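Local coordinates for hypothetical protein (Uncultured marine organism, PDB 2OP5) that is of unknown function but forms a dimer of ferredoxin-like alpha/beta subunits, with a fold related to the dimeric alpha/beta-barrel proteins, at residues Leu26-Leu31 against His62-Val67; Glu37-Arg42 against Lys85-Thr90. One frame throughout, in Å; residues are numbered along the deposited sequence.

Contact 1: Leu26-Leu31 against His62-Val67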
ATOM      1  N   LEU A  26     -17.185 -11.539   5.370  1.00 24.52           N
ATOM      2  CA  LEU A  26     -18.109 -11.770   4.250  1.00 24.20           C
ATOM      3  C   LEU A  26     -17.661 -11.055   2.986  1.00 24.17           C
ATOM      4  O   LEU A  26     -17.814 -11.590   1.884  1.00 24.95           O
ATOM      5  CB  LEU A  26     -19.527 -11.311   4.593  1.00 24.13           C
ATOM      6  CG  LEU A  26     -20.541 -11.494   3.443  1.00 24.69           C
ATOM      7  CD1 LEU A  26     -20.704 -12.963   3.083  1.00 23.70           C
ATOM      8  CD2 LEU A  26     -21.848 -10.904   3.827  1.00 24.55           C
ATOM      9  N   PHE A  27     -17.177  -9.827   3.149  1.00 23.93           N
ATOM     10  CA  PHE A  27     -16.634  -9.015   2.058  1.00 24.40           C
ATOM     11  C   PHE A  27     -15.417  -9.702   1.453  1.00 25.42           C
ATOM     12  O   PHE A  27     -15.285  -9.773   0.229  1.00 25.21           O
ATOM     13  CB  PHE A  27     -16.225  -7.608   2.563  1.00 24.07           C
ATOM     14  CG  PHE A  27     -15.792  -6.675   1.456  1.00 24.63           C
ATOM     15  CD1 PHE A  27     -16.699  -5.817   0.863  1.00 24.72           C
ATOM     16  CD2 PHE A  27     -14.501  -6.685   0.987  1.00 22.80           C
ATOM     17  CE1 PHE A  27     -16.319  -5.001  -0.147  1.00 24.46           C
ATOM     18  CE2 PHE A  27     -14.133  -5.877  -0.041  1.00 25.30           C
ATOM     19  CZ  PHE A  27     -15.039  -5.019  -0.599  1.00 25.54           C
ATOM     20  N   LEU A  28     -14.509 -10.163   2.312  1.00 26.89           N
ATOM     21  CA  LEU A  28     -13.351 -10.949   1.873  1.00 28.75           C
ATOM     22  C   LEU A  28     -13.783 -12.184   1.110  1.00 31.26           C
ATOM     23  O   LEU A  28     -13.241 -12.481   0.046  1.00 33.12           O
ATOM     24  CB  LEU A  28     -12.490 -11.408   3.063  1.00 27.75           C
ATOM     25  CG  LEU A  28     -11.549 -10.392   3.730  1.00 28.00           C
ATOM     26  CD1 LEU A  28     -10.706 -11.089   4.770  1.00 27.30           C
ATOM     27  CD2 LEU A  28     -10.633  -9.705   2.711  1.00 27.82           C
ATOM     28  N   LYS A  29     -14.764 -12.912   1.649  1.00 33.36           N
ATOM     29  CA  LYS A  29     -15.269 -14.112   0.978  1.00 34.48           C
ATOM     30  C   LYS A  29     -16.009 -13.837  -0.322  1.00 35.41           C
ATOM     31  O   LYS A  29     -16.298 -14.772  -1.055  1.00 36.76           O
ATOM     32  CB  LYS A  29     -16.096 -14.994   1.905  1.00 34.26           C
ATOM     33  CG  LYS A  29     -15.220 -15.902   2.736  1.00 35.78           C
ATOM     34  CD  LYS A  29     -15.991 -16.812   3.669  1.00 36.15           C
ATOM     35  CE  LYS A  29     -15.047 -17.804   4.372  1.00 37.36           C
ATOM     36  NZ  LYS A  29     -14.341 -18.718   3.404  1.00 39.31           N
ATOM     37  N   SER A  30     -16.276 -12.574  -0.639  1.00 35.71           N
ATOM     38  CA  SER A  30     -16.933 -12.227  -1.895  1.00 35.79           C
ATOM     39  C   SER A  30     -15.999 -11.572  -2.918  1.00 35.89           C
ATOM     40  O   SER A  30     -16.481 -11.116  -3.966  1.00 35.34           O
ATOM     41  CB  SER A  30     -18.063 -11.249  -1.603  1.00 35.42           C
ATOM     42  OG  SER A  30     -18.813 -11.709  -0.503  1.00 37.93           O
ATOM     43  N   LEU A  31     -14.693 -11.503  -2.633  1.00 35.65           N
ATOM     44  CA  LEU A  31     -13.766 -10.797  -3.548  1.00 36.26           C
ATOM     45  C   LEU A  31     -13.463 -11.533  -4.839  1.00 35.82           C
ATOM     46  O   LEU A  31     -13.189 -10.887  -5.842  1.00 33.18           O
ATOM     47  CB  LEU A  31     -12.441 -10.425  -2.862  1.00 37.17           C
ATOM     48  CG  LEU A  31     -12.563  -9.319  -1.819  1.00 37.80           C
ATOM     49  CD1 LEU A  31     -11.239  -9.121  -1.108  1.00 38.57           C
ATOM     50  CD2 LEU A  31     -13.084  -8.029  -2.447  1.00 39.19           C
ATOM     51  N   HIS A  62     -11.915  -2.971  11.913  1.00 29.84           N
ATOM     52  CA  HIS A  62     -12.135  -4.187  11.118  1.00 28.06           C
ATOM     53  C   HIS A  62     -11.746  -3.727   9.718  1.00 27.22           C
ATOM     54  O   HIS A  62     -12.594  -3.398   8.916  1.00 26.97           O
ATOM     55  CB  HIS A  62     -13.576  -4.642  11.149  1.00 27.45           C
ATOM     56  CG  HIS A  62     -14.106  -4.852  12.519  1.00 26.50           C
ATOM     57  ND1 HIS A  62     -13.809  -5.973  13.259  1.00 25.24           N
ATOM     58  CD2 HIS A  62     -14.954  -4.111  13.269  1.00 25.48           C
ATOM     59  CE1 HIS A  62     -14.434  -5.900  14.421  1.00 26.78           C
ATOM     60  NE2 HIS A  62     -15.136  -4.781  14.451  1.00 26.53           N
ATOM     61  N   ARG A  63     -10.447  -3.752   9.444  1.00 25.84           N
ATOM     62  CA  ARG A  63      -9.891  -3.152   8.275  1.00 25.23           C
ATOM     63  C   ARG A  63      -9.292  -4.084   7.208  1.00 25.78           C
ATOM     64  O   ARG A  63      -8.643  -5.094   7.515  1.00 24.40           O
ATOM     65  CB  ARG A  63      -8.822  -2.173   8.755  1.00 24.68           C
ATOM     66  CG  ARG A  63      -8.189  -1.319   7.660  1.00 26.42           C
ATOM     67  CD  ARG A  63      -7.359  -0.133   8.215  1.00 26.56           C
ATOM     68  NE  ARG A  63      -8.176   0.898   8.851  1.00 25.82           N
ATOM     69  CZ  ARG A  63      -7.695   2.022   9.373  1.00 28.63           C
ATOM     70  NH1 ARG A  63      -6.394   2.278   9.392  1.00 30.29           N
ATOM     71  NH2 ARG A  63      -8.525   2.882   9.930  1.00 28.36           N
ATOM     72  N   ILE A  64      -9.540  -3.709   5.952  1.00 26.46           N
ATOM     73  CA  ILE A  64      -8.975  -4.348   4.785  1.00 27.48           C
ATOM     74  C   ILE A  64      -8.168  -3.289   4.055  1.00 26.84           C
ATOM     75  O   ILE A  64      -8.638  -2.171   3.894  1.00 27.01           O
ATOM     76  CB  ILE A  64     -10.056  -4.809   3.783  1.00 28.24           C
ATOM     77  CG1 ILE A  64     -10.952  -5.882   4.396  1.00 31.19           C
ATOM     78  CG2 ILE A  64      -9.423  -5.341   2.499  1.00 29.06           C
ATOM     79  CD1 ILE A  64     -10.232  -7.129   4.854  1.00 32.45           C
ATOM     80  N   SER A  65      -6.974  -3.657   3.601  1.00 26.33           N
ATOM     81  CA  SER A  65      -6.148  -2.783   2.751  1.00 26.56           C
ATOM     82  C   SER A  65      -5.966  -3.378   1.362  1.00 25.79           C
ATOM     83  O   SER A  65      -5.895  -4.614   1.194  1.00 24.35           O
ATOM     84  CB  SER A  65      -4.778  -2.585   3.363  1.00 27.12           C
ATOM     85  OG  SER A  65      -4.074  -3.793   3.439  1.00 31.42           O
HETATM   86  N   MSE A  66      -5.916  -2.487   0.379  1.00 24.26           N
HETATM   87  CA  MSE A  66      -5.665  -2.840  -0.984  1.00 24.49           C
HETATM   88  C   MSE A  66      -4.656  -1.876  -1.540  1.00 25.76           C
HETATM   89  O   MSE A  66      -4.723  -0.674  -1.294  1.00 25.85           O
HETATM   90  CB  MSE A  66      -6.926  -2.749  -1.830  1.00 25.12           C
HETATM   91  CG  MSE A  66      -7.906  -3.836  -1.502  1.00 26.29           C
HETATM   92 SE   MSE A  66      -9.484  -3.834  -2.641  0.75 20.37          SE
HETATM   93  CE  MSE A  66     -10.184  -5.443  -1.901  1.00 25.89           C
ATOM     94  N   VAL A  67      -3.703  -2.415  -2.271  1.00 27.10           N
ATOM     95  CA  VAL A  67      -2.708  -1.600  -2.918  1.00 27.14           C
ATOM     96  C   VAL A  67      -2.768  -1.992  -4.393  1.00 27.70           C
ATOM     97  O   VAL A  67      -2.585  -3.177  -4.736  1.00 26.75           O
ATOM     98  CB  VAL A  67      -1.286  -1.821  -2.352  1.00 27.21           C
ATOM     99  CG1 VAL A  67      -0.287  -0.976  -3.122  1.00 26.44           C
ATOM    100  CG2 VAL A  67      -1.215  -1.520  -0.837  1.00 26.40           C
TER
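Helix 21-28 and the turn that leaves it pack here against strand 63-70, on the helix-bearing face of the antiparallel sheet, and apolar side chains do all the joining. Leu28 meets Ile64 at an angle: CD2 of Leu28 sits 3.4 Å from CD1 of Ile64, closer than carbons normally come, while Leu28 CG lies 3.7 Å from the same methyl. The Ile64 backbone is hydrogen-bonded to Met16 of strand 10-17, and Leu28 also packs on Val110 of the second subunit. With an alanine here instead of Leu28, the Ile64 CD1 methyl is likely to lose its leucine partner, and the contact with Val110 of the second subunit would probably go too. Two residues along the strand, selenomethionine Met66 stretches out beyond CG (chi2 -176°, chi3 174°), and this carries its CE out to Leu31, tip to tip. Both Leu31 methyls, CD1 and CD2, are 3.9 Å from that CE, so the end of Met66 rests in the fork of the leucine. The same CE comes to the edge of the Phe27 ring, near its plane, 4.4 Å from CE2. A type I turn from Leu28 to Leu31, with Ser30 OG donating a hydrogen bond to Leu26 O at 2.6 Å, brings Leu31 round to the sheet. This is the helix-on-sheet hydrophobic core of a ferredoxin-like alpha/beta sandwich.

Contact 2: Glu37-Arg42 against Lys85-Thr90. With EDO (1,2-ethanediol), chain G.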
ATOM      1  N   GLU A  37      -9.599 -13.631 -12.554  1.00 27.88           N
ATOM      2  CA  GLU A  37      -8.359 -13.626 -13.327  1.00 29.31           C
ATOM      3  C   GLU A  37      -8.690 -13.049 -14.702  1.00 28.23           C
ATOM      4  O   GLU A  37      -7.831 -12.484 -15.376  1.00 27.15           O
ATOM      5  CB  GLU A  37      -7.750 -15.036 -13.485  1.00 30.09           C
ATOM      6  CG  GLU A  37      -7.704 -15.919 -12.221  1.00 33.64           C
ATOM      7  CD  GLU A  37      -6.867 -15.368 -11.071  1.00 37.04           C
ATOM      8  OE1 GLU A  37      -6.030 -14.468 -11.275  1.00 39.53           O
ATOM      9  OE2 GLU A  37      -7.045 -15.872  -9.939  1.00 41.04           O
ATOM     10  N   ASP A  38      -9.943 -13.206 -15.115  1.00 27.55           N
ATOM     11  CA  ASP A  38     -10.391 -12.655 -16.375  1.00 28.08           C
ATOM     12  C   ASP A  38     -10.255 -11.129 -16.350  1.00 26.81           C
ATOM     13  O   ASP A  38      -9.642 -10.537 -17.239  1.00 26.65           O
ATOM     14  CB  ASP A  38     -11.836 -13.078 -16.623  1.00 29.34           C
ATOM     15  CG  ASP A  38     -12.370 -12.583 -17.945  1.00 31.34           C
ATOM     16  OD1 ASP A  38     -11.591 -12.390 -18.895  1.00 34.47           O
ATOM     17  OD2 ASP A  38     -13.594 -12.382 -18.030  1.00 36.87           O
ATOM     18  N   LEU A  39     -10.801 -10.510 -15.302  1.00 26.20           N
ATOM     19  CA  LEU A  39     -10.744  -9.067 -15.128  1.00 24.87           C
ATOM     20  C   LEU A  39      -9.277  -8.632 -14.997  1.00 25.11           C
ATOM     21  O   LEU A  39      -8.844  -7.711 -15.659  1.00 24.38           O
ATOM     22  CB  LEU A  39     -11.548  -8.641 -13.890  1.00 24.06           C
ATOM     23  CG  LEU A  39     -11.493  -7.146 -13.582  1.00 21.27           C
ATOM     24  CD1 LEU A  39     -12.013  -6.401 -14.721  1.00 22.18           C
ATOM     25  CD2 LEU A  39     -12.245  -6.749 -12.318  1.00 24.19           C
ATOM     26  N   TYR A  40      -8.520  -9.309 -14.144  1.00 25.60           N
ATOM     27  CA  TYR A  40      -7.089  -9.014 -13.986  1.00 25.32           C
ATOM     28  C   TYR A  40      -6.314  -9.085 -15.286  1.00 25.16           C
ATOM     29  O   TYR A  40      -5.424  -8.290 -15.513  1.00 23.78           O
ATOM     30  CB  TYR A  40      -6.420  -9.985 -13.008  1.00 25.25           C
ATOM     31  CG  TYR A  40      -6.602  -9.691 -11.545  1.00 24.89           C
ATOM     32  CD1 TYR A  40      -6.410  -8.397 -11.039  1.00 23.65           C
ATOM     33  CD2 TYR A  40      -6.842 -10.720 -10.647  1.00 24.94           C
ATOM     34  CE1 TYR A  40      -6.550  -8.129  -9.716  1.00 25.23           C
ATOM     35  CE2 TYR A  40      -6.950 -10.463  -9.307  1.00 24.05           C
ATOM     36  CZ  TYR A  40      -6.805  -9.166  -8.842  1.00 24.90           C
ATOM     37  OH  TYR A  40      -6.941  -8.910  -7.491  1.00 25.10           O
ATOM     38  N   SER A  41      -6.642 -10.046 -16.139  1.00 25.93           N
ATOM     39  CA  SER A  41      -5.950 -10.160 -17.428  1.00 26.93           C
ATOM     40  C   SER A  41      -6.115  -8.886 -18.238  1.00 26.36           C
ATOM     41  O   SER A  41      -5.151  -8.378 -18.768  1.00 24.91           O
ATOM     42  CB  SER A  41      -6.474 -11.350 -18.228  1.00 27.00           C
ATOM     43  OG  SER A  41      -5.652 -11.594 -19.349  1.00 30.43           O
ATOM     44  N   ARG A  42      -7.344  -8.366 -18.288  1.00 27.41           N
ATOM     45  CA  ARG A  42      -7.642  -7.154 -19.048  1.00 28.13           C
ATOM     46  C   ARG A  42      -7.126  -5.878 -18.391  1.00 28.18           C
ATOM     47  O   ARG A  42      -6.717  -4.955 -19.097  1.00 29.07           O
ATOM     48  CB  ARG A  42      -9.141  -7.068 -19.362  1.00 28.26           C
ATOM     49  CG  ARG A  42      -9.507  -8.105 -20.414  1.00 29.14           C
ATOM     50  CD  ARG A  42     -10.993  -8.206 -20.760  1.00 29.44           C
ATOM     51  NE  ARG A  42     -11.741  -8.897 -19.712  1.00 29.58           N
ATOM     52  CZ  ARG A  42     -12.527  -8.328 -18.813  1.00 26.87           C
ATOM     53  NH1 ARG A  42     -12.744  -7.025 -18.802  1.00 27.36           N
ATOM     54  NH2 ARG A  42     -13.129  -9.095 -17.924  1.00 27.31           N
ATOM     55  N   LYS A  85     -17.313  -0.896 -16.742  1.00 25.45           N
ATOM     56  CA  LYS A  85     -17.968  -1.734 -17.719  1.00 25.20           C
ATOM     57  C   LYS A  85     -18.097  -3.216 -17.262  1.00 24.77           C
ATOM     58  O   LYS A  85     -18.852  -3.997 -17.859  1.00 23.07           O
ATOM     59  CB  LYS A  85     -17.168  -1.671 -19.023  1.00 26.11           C
ATOM     60  CG  LYS A  85     -17.120  -0.306 -19.710  1.00 25.54           C
ATOM     61  N   GLU A  86     -17.344  -3.596 -16.226  1.00 23.32           N
ATOM     62  CA  GLU A  86     -17.333  -4.963 -15.701  1.00 22.77           C
ATOM     63  C   GLU A  86     -18.525  -5.255 -14.810  1.00 22.16           C
ATOM     64  O   GLU A  86     -19.065  -6.340 -14.870  1.00 21.51           O
ATOM     65  CB  GLU A  86     -16.055  -5.196 -14.881  1.00 23.03           C
ATOM     66  CG  GLU A  86     -15.814  -6.605 -14.373  1.00 25.39           C
ATOM     67  CD  GLU A  86     -15.506  -7.598 -15.498  1.00 28.48           C
ATOM     68  OE1 GLU A  86     -15.266  -7.142 -16.635  1.00 29.70           O
ATOM     69  OE2 GLU A  86     -15.513  -8.826 -15.249  1.00 30.73           O
ATOM     70  N   PHE A  87     -18.913  -4.288 -13.982  1.00 21.74           N
ATOM     71  CA  PHE A  87     -19.978  -4.472 -13.015  1.00 22.03           C
ATOM     72  C   PHE A  87     -21.108  -3.490 -13.239  1.00 21.07           C
ATOM     73  O   PHE A  87     -20.930  -2.458 -13.867  1.00 21.96           O
ATOM     74  CB  PHE A  87     -19.411  -4.339 -11.600  1.00 22.99           C
ATOM     75  CG  PHE A  87     -18.190  -5.206 -11.354  1.00 21.77           C
ATOM     76  CD1 PHE A  87     -18.324  -6.542 -11.041  1.00 24.82           C
ATOM     77  CD2 PHE A  87     -16.919  -4.669 -11.444  1.00 24.91           C
ATOM     78  CE1 PHE A  87     -17.206  -7.343 -10.830  1.00 25.09           C
ATOM     79  CE2 PHE A  87     -15.798  -5.437 -11.225  1.00 23.14           C
ATOM     80  CZ  PHE A  87     -15.940  -6.781 -10.923  1.00 25.84           C
ATOM     81  N   GLY A  88     -22.275  -3.838 -12.734  1.00 20.28           N
ATOM     82  CA  GLY A  88     -23.464  -3.042 -12.905  1.00 20.57           C
ATOM     83  C   GLY A  88     -24.344  -3.094 -11.682  1.00 20.99           C
ATOM     84  O   GLY A  88     -23.831  -3.049 -10.566  1.00 21.28           O
ATOM     85  N   ILE A  89     -25.658  -3.203 -11.899  1.00 21.52           N
ATOM     86  CA  ILE A  89     -26.640  -3.214 -10.820  1.00 22.70           C
ATOM     87  C   ILE A  89     -26.527  -4.387  -9.836  1.00 24.08           C
ATOM     88  O   ILE A  89     -26.935  -4.246  -8.688  1.00 23.76           O
ATOM     89  CB  ILE A  89     -28.092  -3.146 -11.377  1.00 22.85           C
ATOM     90  CG1 ILE A  89     -29.121  -2.832 -10.278  1.00 23.47           C
ATOM     91  CG2 ILE A  89     -28.486  -4.449 -12.098  1.00 23.04           C
ATOM     92  CD1 ILE A  89     -28.818  -1.591  -9.455  1.00 22.95           C
ATOM     93  N   THR A  90     -26.009  -5.538 -10.283  1.00 26.14           N
ATOM     94  CA  THR A  90     -25.858  -6.711  -9.412  1.00 27.48           C
ATOM     95  C   THR A  90     -24.809  -6.439  -8.322  1.00 28.74           C
ATOM     96  O   THR A  90     -25.055  -6.738  -7.164  1.00 29.49           O
ATOM     97  CB  THR A  90     -25.533  -8.018 -10.204  1.00 27.46           C
ATOM     98  OG1 THR A  90     -26.731  -8.531 -10.800  1.00 26.70           O
ATOM     99  CG2 THR A  90     -24.981  -9.105  -9.293  1.00 28.30           C
TER
HETATM  100  C1  EDO G 117      -4.085 -13.522 -13.189  1.00 34.45           C
HETATM  101  O1  EDO G 117      -2.677 -13.764 -13.380  1.00 36.14           O
HETATM  102  C2  EDO G 117      -4.786 -12.839 -14.367  1.00 35.47           C
HETATM  103  O2  EDO G 117      -4.936 -13.631 -15.553  1.00 34.11           O
HETATM  104  O   HOH W   1     -15.113  -5.027 -18.160  1.00 23.79           O
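Arg42 and Glu86 form a salt bridge between the two segments, in which the guanidinium grips one carboxylate oxygen with two nitrogens. NH2 of Arg42 bonds to OE1 of Glu86 at 3.2 Å with an N-H...O angle of 150°, and NH1 adds a weak bond to the same oxygen. OE1 lies at the guanidinium edge, near its plane. From the carboxylate's side, NH2 arrives on the syn side but 33° out of plane, and the two flat groups are moderately turned from each other. Water 1 donates to Glu86 OE1 at 2.6 Å and weakly accepts from Arg42 NH1, so that it links the same two groups a second time, through solvent. Asp38, one turn back on the arginine's helix, takes a weak bond from NH2 to its OD2, so this nitrogen serves two acids; the arginine would probably offset the repulsion between them. Beside the salt bridge, Leu39, its CG anti to the backbone N (chi1 177°), sends its two methyls to different partners. CD1 lies 3.8 Å from Glu86 CG and equally far from CD, touching both the methylene and the base of the carboxylate, and CD2 approaches the Phe87 ring obliquely, 3.9 Å from CE2. Glu86 CG in turn lies over one face of that ring, offset toward its rim. The contact thus joins helix 37-46 to the C-terminal end of helix 73-86, where Leu39 and Arg42 both also touch Ile82; Gly88 stands at the N-cap position of helix 89-94.

In the fold
The centres of contacts 1 and 2 lie about 17 Å apart, and their nearest atoms stay about 7 Å from each other without touching. Along the chain their segments alternate: 26-31, 37-42, 62-67, then 85-90. Contact 1 joins a helix to the sheet, whereas contact 2 joins helices to each other farther from the chain's centre. Strand 63-70 is followed by helix 73-86, whose end opens the second segment of contact 2. The sheet order 2-3-1-4 is that of a ferredoxin-like fold; helix-to-sheet packing in contact 1 and helix-to-helix packing in contact 2 thus belong to a single domain that pairs with a second subunit.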